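Local coordinates for cyclic nucleotide-binding protein (PDB 3FX3), which probably acts as a DNA-binding transcription regulator of the Crp family, with a cyclic nucleotide-binding domain joined to a helix-turn-helix domain, at residues B[11-16]-B[55-60]; B[35-40]-B[109-114]; B[60-65]-B[103-108]; B[175-180]-B[212-217]. One frame throughout, in Å; residues are numbered along the deposited sequence.

Contact 1 of 4, residues B[11-16]-B[55-60]; sequences AIARNS and IHVVID
Ile12 and Ile59 bring helix 7-13 against the corner the chain turns at Ile59, and what passes between the two segments is apolar. Ile12 straddles the backbone at that corner with both of its branch ends: CG2 lies 3.6 Å from the carbonyl oxygen of Ile59, and CD1, at the tip of the longer branch, sits 4.0 Å from CG2 of Ile59. With CG2 of Ile12 anti to its backbone N and CG1 beside that N (chi1 -68°), the two branches fork over the Ile59 carbonyl. The longer arm of Ile59 turns the other way, so that its CD1 reaches CB of Ala13 at 4.0 Å. Two residues earlier, Val57 makes the other apolar contact. Its CG1 touches both Ala13 and Ser16, with CB of Ser16 3.9 Å away, while Met110 of the neighbouring strand 107-113 packs against Ala13, Val57 and Ile59 alike.

This is the N-terminal helix of a Crp-type protein lying against the cyclic nucleotide-binding beta roll. Ile59 and Asp60 both face Glu108, a classic beta bulge at the corner.

The hydrogen bonds of residues 11-16 gather on the turn that ends the segment. Ala13 to Ser16 forms a type I turn, and the carbonyl oxygen of Ala13 takes two donors from Ser16: its backbone N at 3.0 Å and its OG at 2.8 Å, the hydroxyl arriving almost in line with the C=O bond (164°). Beyond the segment, Ser16 OG also caps Ile19 N at the start of helix 17-20.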
# COMPACT_ATOMS: atom_id res chain seq x y z
N ALA B 11 -1.98 -23.60 -0.69
CA ALA B 11 -1.36 -22.90 0.46
C ALA B 11 -0.48 -21.76 -0.04
O ALA B 11 -0.55 -20.65 0.47
CB ALA B 11 -0.54 -23.88 1.36
N ILE B 12 0.31 -22.01 -1.08
CA ILE B 12 1.08 -20.93 -1.73
C ILE B 12 0.15 -19.80 -2.25
O ILE B 12 0.41 -18.61 -1.98
CB ILE B 12 1.98 -21.46 -2.84
CG1 ILE B 12 3.11 -22.31 -2.24
CG2 ILE B 12 2.60 -20.32 -3.68
CD1 ILE B 12 3.88 -23.14 -3.28
N ALA B 13 -0.93 -20.17 -2.93
CA ALA B 13 -1.87 -19.17 -3.45
C ALA B 13 -2.51 -18.29 -2.36
O ALA B 13 -2.85 -17.13 -2.62
CB ALA B 13 -2.96 -19.83 -4.32
N ARG B 14 -2.68 -18.85 -1.16
CA ARG B 14 -3.27 -18.10 -0.03
C ARG B 14 -2.44 -16.90 0.44
O ARG B 14 -2.95 -16.03 1.10
CB ARG B 14 -3.58 -19.05 1.12
CG ARG B 14 -4.80 -19.95 0.85
CD ARG B 14 -4.88 -21.09 1.87
NE ARG B 14 -6.10 -21.87 1.72
CZ ARG B 14 -7.30 -21.51 2.20
NH1 ARG B 14 -7.47 -20.38 2.88
NH2 ARG B 14 -8.35 -22.30 2.01
N ASN B 15 -1.17 -16.86 0.08
CA ASN B 15 -0.34 -15.71 0.36
C ASN B 15 -0.55 -14.53 -0.60
O ASN B 15 -0.04 -13.44 -0.36
CB ASN B 15 1.14 -16.13 0.32
CG ASN B 15 1.48 -17.14 1.40
OD1 ASN B 15 0.92 -17.12 2.50
ND2 ASN B 15 2.40 -18.03 1.08
N SER B 16 -1.29 -14.74 -1.69
CA SER B 16 -1.47 -13.69 -2.68
C SER B 16 -2.46 -12.60 -2.23
O SER B 16 -3.36 -12.84 -1.45
CB SER B 16 -1.97 -14.27 -4.00
OG SER B 16 -3.32 -14.70 -3.91
N ILE B 55 -7.81 -14.15 -13.41
CA ILE B 55 -6.87 -13.49 -12.55
C ILE B 55 -5.79 -14.52 -12.24
O ILE B 55 -6.09 -15.70 -12.07
CB ILE B 55 -7.53 -13.02 -11.25
CG1 ILE B 55 -8.67 -12.02 -11.56
CG2 ILE B 55 -6.52 -12.36 -10.34
CD1 ILE B 55 -9.51 -11.63 -10.31
N HIS B 56 -4.56 -14.06 -12.12
CA HIS B 56 -3.39 -14.95 -12.11
C HIS B 56 -2.64 -14.92 -10.81
O HIS B 56 -2.40 -13.87 -10.25
CB HIS B 56 -2.46 -14.59 -13.27
CG HIS B 56 -3.19 -14.30 -14.53
ND1 HIS B 56 -3.72 -15.29 -15.33
CD2 HIS B 56 -3.54 -13.13 -15.12
CE1 HIS B 56 -4.33 -14.75 -16.36
NE2 HIS B 56 -4.24 -13.43 -16.26
N VAL B 57 -2.25 -16.10 -10.36
CA VAL B 57 -1.47 -16.27 -9.16
C VAL B 57 -0.27 -17.20 -9.43
O VAL B 57 -0.46 -18.39 -9.80
CB VAL B 57 -2.32 -16.89 -8.04
CG1 VAL B 57 -1.50 -16.93 -6.76
CG2 VAL B 57 -3.63 -16.09 -7.81
N VAL B 58 0.94 -16.69 -9.28
CA VAL B 58 2.15 -17.49 -9.49
C VAL B 58 2.29 -18.46 -8.32
O VAL B 58 2.18 -18.05 -7.16
CB VAL B 58 3.39 -16.61 -9.62
CG1 VAL B 58 4.66 -17.48 -9.94
CG2 VAL B 58 3.16 -15.54 -10.68
N ILE B 59 2.43 -19.76 -8.62
CA ILE B 59 2.67 -20.78 -7.62
C ILE B 59 4.17 -21.06 -7.52
O ILE B 59 4.69 -21.31 -6.42
CB ILE B 59 1.96 -22.08 -7.98
CG1 ILE B 59 0.45 -21.84 -8.10
CG2 ILE B 59 2.29 -23.18 -6.95
CD1 ILE B 59 -0.20 -21.07 -6.95
N ASP B 60 4.87 -20.98 -8.65
CA ASP B 60 6.31 -21.21 -8.68
C ASP B 60 6.92 -20.51 -9.88
O ASP B 60 6.26 -20.43 -10.93
CB ASP B 60 6.62 -22.71 -8.82
CG ASP B 60 8.09 -23.04 -8.53
OD1 ASP B 60 8.55 -22.80 -7.39
OD2 ASP B 60 8.79 -23.48 -9.45

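Contact 2 of 4, residues B[35-40]-B[109-114]; sequences VWRSYD and VMHIPS
The six-membered ring of Trp36 carries Met110, a selenomethionine, on one face: CG stands 3.6 Å from the ring centroid, 12° off the normal, as a CH-pi contact. The selenium follows obliquely, 3.4 Å from CH2 of Trp36, making a Met-aromatic pair in which the two side chains run side by side. His6 stacks on the same indole. Val35 CG1 lies over the centre of one guanidinium face of Arg37, 3.4 Å above its plane.

On the sheet face that holds Val35, Arg37, Val109 and His111, the His111 ring has CG1 of Val109 over one face and CB of Arg37 at its edge. Tyr39 also comes to that edge, its OH 2.7 Å from NE2 of His111 in a hydrogen bond that either could donate. The two rings meet rim to rim with planes 77° apart. ND1 of His111 bonds His56, so both ring nitrogens are engaged, which should hold the imidazole's rotation.

Paired backbone bonds join Val35 with His111 and Arg37 with Val109; Val109 N to Arg37 O measures 2.8 Å. Trp36 and Met110 form the non-hydrogen-bonded pair between them. Strand 35-39 is an outermost strand of one antiparallel sheet of the cyclic nucleotide-binding beta roll.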
# COMPACT_ATOMS: atom_id res chain seq x y z
N VAL B 35 -7.98 -23.06 -12.62
CA VAL B 35 -7.36 -23.79 -13.73
C VAL B 35 -5.84 -23.75 -13.52
O VAL B 35 -5.24 -22.68 -13.41
CB VAL B 35 -7.74 -23.18 -15.10
CG1 VAL B 35 -7.03 -23.91 -16.25
CG2 VAL B 35 -9.26 -23.25 -15.31
N TRP B 36 -5.21 -24.91 -13.46
CA TRP B 36 -3.79 -24.98 -13.15
C TRP B 36 -2.99 -25.16 -14.43
O TRP B 36 -3.27 -26.05 -15.20
CB TRP B 36 -3.53 -26.15 -12.20
CG TRP B 36 -4.32 -26.03 -10.95
CD1 TRP B 36 -5.60 -26.50 -10.73
CD2 TRP B 36 -3.92 -25.38 -9.73
NE1 TRP B 36 -5.99 -26.18 -9.46
CE2 TRP B 36 -4.98 -25.49 -8.83
CE3 TRP B 36 -2.75 -24.73 -9.32
CZ2 TRP B 36 -4.90 -25.00 -7.53
CZ3 TRP B 36 -2.68 -24.24 -8.06
CH2 TRP B 36 -3.75 -24.36 -7.17
N ARG B 37 -2.00 -24.29 -14.67
CA ARG B 37 -1.17 -24.39 -15.85
C ARG B 37 0.31 -24.26 -15.55
O ARG B 37 0.70 -23.53 -14.65
CB ARG B 37 -1.56 -23.33 -16.88
CG ARG B 37 -2.95 -23.48 -17.46
CD ARG B 37 -3.03 -24.71 -18.34
NE ARG B 37 -4.30 -24.78 -19.06
CZ ARG B 37 -5.30 -25.61 -18.75
NH1 ARG B 37 -5.21 -26.47 -17.72
NH2 ARG B 37 -6.42 -25.57 -19.48
N SER B 38 1.11 -24.95 -16.36
CA SER B 38 2.56 -24.85 -16.37
C SER B 38 3.01 -24.16 -17.61
O SER B 38 2.38 -24.30 -18.63
CB SER B 38 3.19 -26.23 -16.38
OG SER B 38 3.10 -26.72 -15.07
N TYR B 39 4.11 -23.41 -17.50
CA TYR B 39 4.67 -22.66 -18.63
C TYR B 39 6.18 -22.92 -18.70
O TYR B 39 6.87 -22.94 -17.67
CB TYR B 39 4.37 -21.16 -18.47
CG TYR B 39 2.89 -20.86 -18.50
CD1 TYR B 39 2.13 -20.90 -17.34
CD2 TYR B 39 2.24 -20.56 -19.69
CE1 TYR B 39 0.75 -20.66 -17.36
CE2 TYR B 39 0.88 -20.32 -19.73
CZ TYR B 39 0.13 -20.37 -18.53
OH TYR B 39 -1.25 -20.15 -18.54
N ASP B 40 6.69 -23.18 -19.89
CA ASP B 40 8.14 -23.26 -20.08
C ASP B 40 8.71 -21.84 -20.03
O ASP B 40 8.00 -20.85 -20.25
CB ASP B 40 8.52 -23.84 -21.45
CG ASP B 40 8.00 -25.25 -21.66
OD1 ASP B 40 7.76 -25.96 -20.68
OD2 ASP B 40 7.87 -25.66 -22.83
N VAL B 109 1.29 -21.68 -12.57
CA VAL B 109 0.35 -20.61 -12.29
C VAL B 109 -1.02 -21.21 -11.99
O VAL B 109 -1.43 -22.23 -12.56
CB VAL B 109 0.27 -19.65 -13.46
CG1 VAL B 109 -0.71 -18.48 -13.17
CG2 VAL B 109 1.66 -19.14 -13.83
N MSE B 110 -1.74 -20.57 -11.08
CA MSE B 110 -3.12 -20.85 -10.83
C MSE B 110 -3.94 -19.72 -11.42
O MSE B 110 -3.79 -18.55 -11.05
CB MSE B 110 -3.38 -20.92 -9.32
CG MSE B 110 -4.77 -21.46 -8.99
SE MSE B 110 -5.18 -21.23 -7.10
CE MSE B 110 -5.36 -19.29 -7.07
N HIS B 111 -4.84 -20.07 -12.31
CA HIS B 111 -5.70 -19.07 -12.94
C HIS B 111 -7.12 -19.21 -12.36
O HIS B 111 -7.70 -20.28 -12.39
CB HIS B 111 -5.77 -19.29 -14.46
CG HIS B 111 -4.44 -19.25 -15.15
ND1 HIS B 111 -3.84 -18.08 -15.56
CD2 HIS B 111 -3.66 -20.26 -15.63
CE1 HIS B 111 -2.70 -18.36 -16.16
NE2 HIS B 111 -2.58 -19.67 -16.25
N ILE B 112 -7.69 -18.11 -11.88
CA ILE B 112 -9.09 -18.10 -11.43
C ILE B 112 -9.92 -17.45 -12.53
O ILE B 112 -9.71 -16.27 -12.82
CB ILE B 112 -9.27 -17.29 -10.17
CG1 ILE B 112 -8.39 -17.82 -9.04
CG2 ILE B 112 -10.76 -17.34 -9.74
CD1 ILE B 112 -8.68 -19.26 -8.67
N PRO B 113 -10.85 -18.20 -13.14
CA PRO B 113 -11.62 -17.55 -14.21
C PRO B 113 -12.40 -16.35 -13.68
O PRO B 113 -12.98 -16.42 -12.62
CB PRO B 113 -12.57 -18.64 -14.71
CG PRO B 113 -12.01 -19.91 -14.21
CD PRO B 113 -11.17 -19.62 -12.99
N SER B 114 -12.38 -15.26 -14.42
CA SER B 114 -13.04 -14.04 -13.99
C SER B 114 -14.51 -14.23 -13.65
O SER B 114 -14.95 -13.75 -12.59
CB SER B 114 -12.91 -12.95 -15.06
OG SER B 114 -11.54 -12.70 -15.28

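Contact 3 of 4, residues B[60-65]-B[103-108]; sequences DGWVKL and AVTPCE
An irregular antiparallel pairing joins Asp60-Leu65 to Ala103-Glu108 where both segments pass from one sheet of the beta roll to the other, and the Trp62 backbone meets Thr105 and Val104. Asp60 and Glu108 make a hydrogen-bonded pair, with Glu108 N 3.0 Å from Asp60 O. Val63 faces Ala103 without backbone bonds, the register having slipped by two residues.

Thr105 bridges the slip. Its OG1, held between its own backbone N and carbonyl carbon (chi1 61°), accepts from Trp62 N at 2.9 Å and donates to Pro106 O. Gly61 CA lies 3.2 Å from Thr105 OG1, and at phi 92° and psi -169° the backbone there has a shape that suits glycine, with Pro106 O and Cys107 SG also close by. Trp62 O takes Val104 N at 2.8 Å and, weakly, Thr105 N.

The pairing lies in the beta roll of the cyclic nucleotide-binding domain, on the side facing the helix-turn-helix domain: the Trp62 indole points to the latter, and its NE1 bonds Thr176 O.

CG2 of Val104 is met crosswise by the Lys64 chain, CB being 3.6 Å away. Cys107 SG touches Val63 CG2 (3.7 Å) and lies 3.3 Å from Trp62 O.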
# COMPACT_ATOMS: atom_id res chain seq x y z
N ASP B 60 4.87 -20.98 -8.65
CA ASP B 60 6.31 -21.21 -8.68
C ASP B 60 6.92 -20.51 -9.88
O ASP B 60 6.26 -20.43 -10.93
CB ASP B 60 6.62 -22.71 -8.82
CG ASP B 60 8.09 -23.04 -8.53
OD1 ASP B 60 8.55 -22.80 -7.39
OD2 ASP B 60 8.79 -23.48 -9.45
N GLY B 61 8.15 -20.02 -9.77
CA GLY B 61 8.84 -19.39 -10.90
C GLY B 61 8.63 -17.90 -10.97
O GLY B 61 8.14 -17.30 -10.04
N TRP B 62 9.04 -17.29 -12.08
CA TRP B 62 9.00 -15.83 -12.26
C TRP B 62 8.30 -15.50 -13.57
O TRP B 62 8.61 -16.07 -14.62
CB TRP B 62 10.42 -15.28 -12.30
CG TRP B 62 11.08 -15.25 -10.97
CD1 TRP B 62 11.76 -16.26 -10.37
CD2 TRP B 62 11.10 -14.14 -10.06
NE1 TRP B 62 12.21 -15.85 -9.12
CE2 TRP B 62 11.80 -14.55 -8.92
CE3 TRP B 62 10.57 -12.85 -10.10
CZ2 TRP B 62 12.01 -13.71 -7.82
CZ3 TRP B 62 10.79 -12.01 -9.01
CH2 TRP B 62 11.51 -12.44 -7.90
N VAL B 63 7.36 -14.56 -13.51
CA VAL B 63 6.61 -14.10 -14.68
C VAL B 63 6.92 -12.63 -14.88
O VAL B 63 6.94 -11.87 -13.90
CB VAL B 63 5.10 -14.29 -14.45
CG1 VAL B 63 4.26 -13.68 -15.57
CG2 VAL B 63 4.83 -15.78 -14.33
N LYS B 64 7.18 -12.21 -16.10
CA LYS B 64 7.37 -10.78 -16.36
C LYS B 64 6.18 -10.21 -17.12
O LYS B 64 5.59 -10.89 -17.95
CB LYS B 64 8.66 -10.51 -17.12
CG LYS B 64 8.62 -10.77 -18.63
CD LYS B 64 9.94 -10.37 -19.35
CE LYS B 64 10.07 -11.12 -20.68
NZ LYS B 64 11.32 -10.83 -21.45
N LEU B 65 5.82 -8.97 -16.82
CA LEU B 65 4.83 -8.24 -17.58
C LEU B 65 5.57 -7.14 -18.33
O LEU B 65 6.41 -6.47 -17.75
CB LEU B 65 3.79 -7.61 -16.65
CG LEU B 65 2.60 -8.46 -16.17
CD1 LEU B 65 2.98 -9.88 -15.93
CD2 LEU B 65 1.90 -7.86 -14.93
N ALA B 103 6.61 -16.23 -19.14
CA ALA B 103 7.39 -16.94 -18.14
C ALA B 103 8.88 -16.63 -18.33
O ALA B 103 9.41 -16.76 -19.42
CB ALA B 103 7.15 -18.43 -18.25
N VAL B 104 9.53 -16.21 -17.25
CA VAL B 104 10.98 -15.89 -17.24
C VAL B 104 11.77 -17.12 -16.79
O VAL B 104 12.86 -17.31 -17.22
CB VAL B 104 11.28 -14.68 -16.29
CG1 VAL B 104 12.77 -14.55 -15.99
CG2 VAL B 104 10.75 -13.40 -16.92
N THR B 105 11.20 -17.94 -15.92
CA THR B 105 11.73 -19.26 -15.62
C THR B 105 10.60 -20.22 -15.95
O THR B 105 9.50 -19.79 -16.26
CB THR B 105 12.03 -19.37 -14.11
OG1 THR B 105 10.79 -19.18 -13.40
CG2 THR B 105 13.02 -18.28 -13.67
N PRO B 106 10.86 -21.54 -15.88
CA PRO B 106 9.70 -22.42 -15.86
C PRO B 106 8.77 -22.00 -14.70
O PRO B 106 9.26 -21.66 -13.61
CB PRO B 106 10.31 -23.81 -15.61
CG PRO B 106 11.75 -23.69 -16.06
CD PRO B 106 12.12 -22.27 -15.66
N CYS B 107 7.46 -21.98 -14.97
CA CYS B 107 6.43 -21.47 -14.02
C CYS B 107 5.30 -22.44 -13.81
O CYS B 107 4.95 -23.16 -14.72
CB CYS B 107 5.76 -20.23 -14.61
SG CYS B 107 6.83 -18.87 -14.46
N GLU B 108 4.70 -22.39 -12.63
CA GLU B 108 3.36 -22.93 -12.40
C GLU B 108 2.49 -21.76 -11.99
O GLU B 108 2.89 -20.96 -11.17
CB GLU B 108 3.34 -23.96 -11.27
CG GLU B 108 3.88 -25.28 -11.69
CD GLU B 108 3.93 -26.28 -10.55
OE1 GLU B 108 3.16 -26.15 -9.55
OE2 GLU B 108 4.76 -27.22 -10.67

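Contact 4 of 4, residues B[175-180]-B[212-217]; sequences VTLPYD and NHAEIE. With PO4 (phosphate ion), chain G.
Val175, Leu177 and Ala214 form the apolar centre. The methyl of Ala214 is met by CG2 of Val175 at 3.7 Å and by CD1 of Leu177 at 3.9 Å, while the tip of Ile216, CD1, comes more loosely to CG2 of Val175. Leu162 and Leu165 of helix 154-165 also pack on Val175.

Next come the backbone bonds. Val175 and Ala214 exchange a pair, Ala214 N reaching Val175 O at 2.8 Å. Leu177 N donates to Asn212 O from well above the carbonyl plane (59° out of it), where the strands part. A water then ties Leu177 O to OD1 of Asn212, the amide oxygen that also lies at the edge of the Tyr179 ring.

The outer edge is polar. One phosphate oxygen, O3, is gripped by Asn212 N and, at 2.7 Å, by His213 ND1, while Asn212 ND2 holds O1 at 3.2 Å along a nearly straight bond. CG of His213 sits between its backbone N and carbonyl carbon (chi1 82°), swinging the ring out to the ion. NE2 on its other side donates to Glu215 OE2 at 2.7 Å; this carboxylate would probably favour a positive imidazole next to the phosphate. The ion probably came from the crystallisation liquor. Strands 173-176 and 213-216, with 207-209, make the small antiparallel sheet, or wing, that accompanies the helix-turn-helix in Crp-type DNA-binding domains.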
# COMPACT_ATOMS: atom_id res chain seq x y z
N VAL B 175 16.29 -19.71 -2.69
CA VAL B 175 15.27 -19.07 -3.53
C VAL B 175 15.74 -19.00 -4.99
O VAL B 175 16.86 -18.61 -5.28
CB VAL B 175 14.93 -17.66 -3.02
CG1 VAL B 175 14.42 -17.73 -1.58
CG2 VAL B 175 16.14 -16.74 -3.11
N THR B 176 14.87 -19.41 -5.91
CA THR B 176 15.20 -19.39 -7.34
C THR B 176 15.03 -17.95 -7.87
O THR B 176 14.06 -17.27 -7.52
CB THR B 176 14.25 -20.31 -8.10
OG1 THR B 176 12.92 -19.83 -7.89
CG2 THR B 176 14.34 -21.76 -7.60
N LEU B 177 15.97 -17.49 -8.68
CA LEU B 177 15.90 -16.13 -9.24
C LEU B 177 16.00 -16.17 -10.74
O LEU B 177 16.52 -17.13 -11.30
CB LEU B 177 17.06 -15.27 -8.73
CG LEU B 177 17.21 -15.02 -7.23
CD1 LEU B 177 18.55 -14.36 -6.93
CD2 LEU B 177 16.03 -14.18 -6.71
N PRO B 178 15.54 -15.11 -11.41
CA PRO B 178 15.80 -15.02 -12.84
C PRO B 178 17.28 -14.99 -13.10
O PRO B 178 18.04 -14.47 -12.29
CB PRO B 178 15.19 -13.67 -13.25
CG PRO B 178 14.38 -13.23 -12.11
CD PRO B 178 14.92 -13.89 -10.88
N TYR B 179 17.69 -15.56 -14.24
CA TYR B 179 19.06 -15.45 -14.68
C TYR B 179 19.43 -13.99 -14.90
O TYR B 179 20.50 -13.55 -14.52
CB TYR B 179 19.23 -16.25 -15.97
CG TYR B 179 20.66 -16.35 -16.43
CD1 TYR B 179 21.26 -15.30 -17.13
CD2 TYR B 179 21.41 -17.50 -16.21
CE1 TYR B 179 22.57 -15.38 -17.59
CE2 TYR B 179 22.74 -17.60 -16.68
CZ TYR B 179 23.31 -16.53 -17.36
OH TYR B 179 24.61 -16.59 -17.82
N ASP B 180 18.53 -13.21 -15.48
CA ASP B 180 18.79 -11.80 -15.68
C ASP B 180 18.48 -11.00 -14.40
O ASP B 180 17.33 -10.65 -14.15
CB ASP B 180 17.96 -11.24 -16.83
CG ASP B 180 18.21 -9.76 -17.06
OD1 ASP B 180 19.14 -9.19 -16.42
OD2 ASP B 180 17.47 -9.17 -17.85
N ASN B 212 20.85 -19.07 -11.22
CA ASN B 212 19.41 -19.25 -11.19
C ASN B 212 18.85 -19.34 -9.77
O ASN B 212 17.68 -19.64 -9.59
CB ASN B 212 19.03 -20.49 -12.00
CG ASN B 212 19.45 -20.38 -13.47
OD1 ASN B 212 18.94 -19.53 -14.21
ND2 ASN B 212 20.40 -21.22 -13.88
N HIS B 213 19.68 -19.06 -8.77
CA HIS B 213 19.20 -19.12 -7.40
C HIS B 213 20.14 -18.42 -6.41
O HIS B 213 21.31 -18.18 -6.72
CB HIS B 213 18.95 -20.58 -6.98
CG HIS B 213 20.17 -21.32 -6.55
ND1 HIS B 213 21.14 -21.74 -7.43
CD2 HIS B 213 20.58 -21.72 -5.32
CE1 HIS B 213 22.10 -22.36 -6.77
NE2 HIS B 213 21.79 -22.37 -5.48
N ALA B 214 19.59 -18.06 -5.26
CA ALA B 214 20.35 -17.52 -4.14
C ALA B 214 20.29 -18.53 -3.01
O ALA B 214 19.29 -19.21 -2.81
CB ALA B 214 19.78 -16.21 -3.69
N GLU B 215 21.38 -18.60 -2.25
CA GLU B 215 21.47 -19.48 -1.10
C GLU B 215 21.68 -18.64 0.15
O GLU B 215 22.64 -17.87 0.23
CB GLU B 215 22.62 -20.48 -1.28
CG GLU B 215 22.38 -21.42 -2.46
CD GLU B 215 23.51 -22.39 -2.73
OE1 GLU B 215 24.62 -22.20 -2.20
OE2 GLU B 215 23.28 -23.36 -3.51
N ILE B 216 20.74 -18.77 1.09
CA ILE B 216 20.82 -18.15 2.42
C ILE B 216 21.16 -19.24 3.44
O ILE B 216 20.36 -20.16 3.65
CB ILE B 216 19.48 -17.47 2.82
CG1 ILE B 216 19.04 -16.46 1.75
CG2 ILE B 216 19.58 -16.78 4.19
CD1 ILE B 216 18.31 -17.06 0.54
N GLU B 217 22.33 -19.17 4.05
CA GLU B 217 22.72 -20.23 4.99
C GLU B 217 21.89 -20.13 6.29
O GLU B 217 21.42 -21.16 6.79
CB GLU B 217 24.23 -20.26 5.24
CG GLU B 217 24.80 -19.14 6.11
CD GLU B 217 26.33 -19.20 6.23
OE1 GLU B 217 27.00 -19.61 5.25
OE2 GLU B 217 26.87 -18.84 7.31
P PO4 G . 22.68 -22.46 -10.69
O1 PO4 G . 21.97 -23.13 -11.84
O2 PO4 G . 23.95 -21.74 -11.13
O3 PO4 G . 21.75 -21.46 -10.05
O4 PO4 G . 23.06 -23.53 -9.68
O HOH W 1 16.58 -18.62 -13.40

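Contacts 2 and 3 use strand 107-113, and strand 54-58 of contact 1 is its neighbour, with strand 35-39 on the other side. Contacts 1 and 2, centres 10 Å apart, are tied by His56 ND1 to His111 ND1 (2.8 Å) and by Val57 O to Met110 N (2.8 Å). Contact 3 shares Asp60 with contact 1, and Tyr39 N reaches Cys107 O (2.9 Å) to join it to contact 2. Contact 4 belongs to the other domain. It touches contact 3, centres 13 Å apart, where Trp62 NE1 bonds Thr176 O (2.8 Å) and Val104 packs on Pro178, but its centre is about 24 Å from that of contact 2. The phosphate of contact 4 lies on the wing.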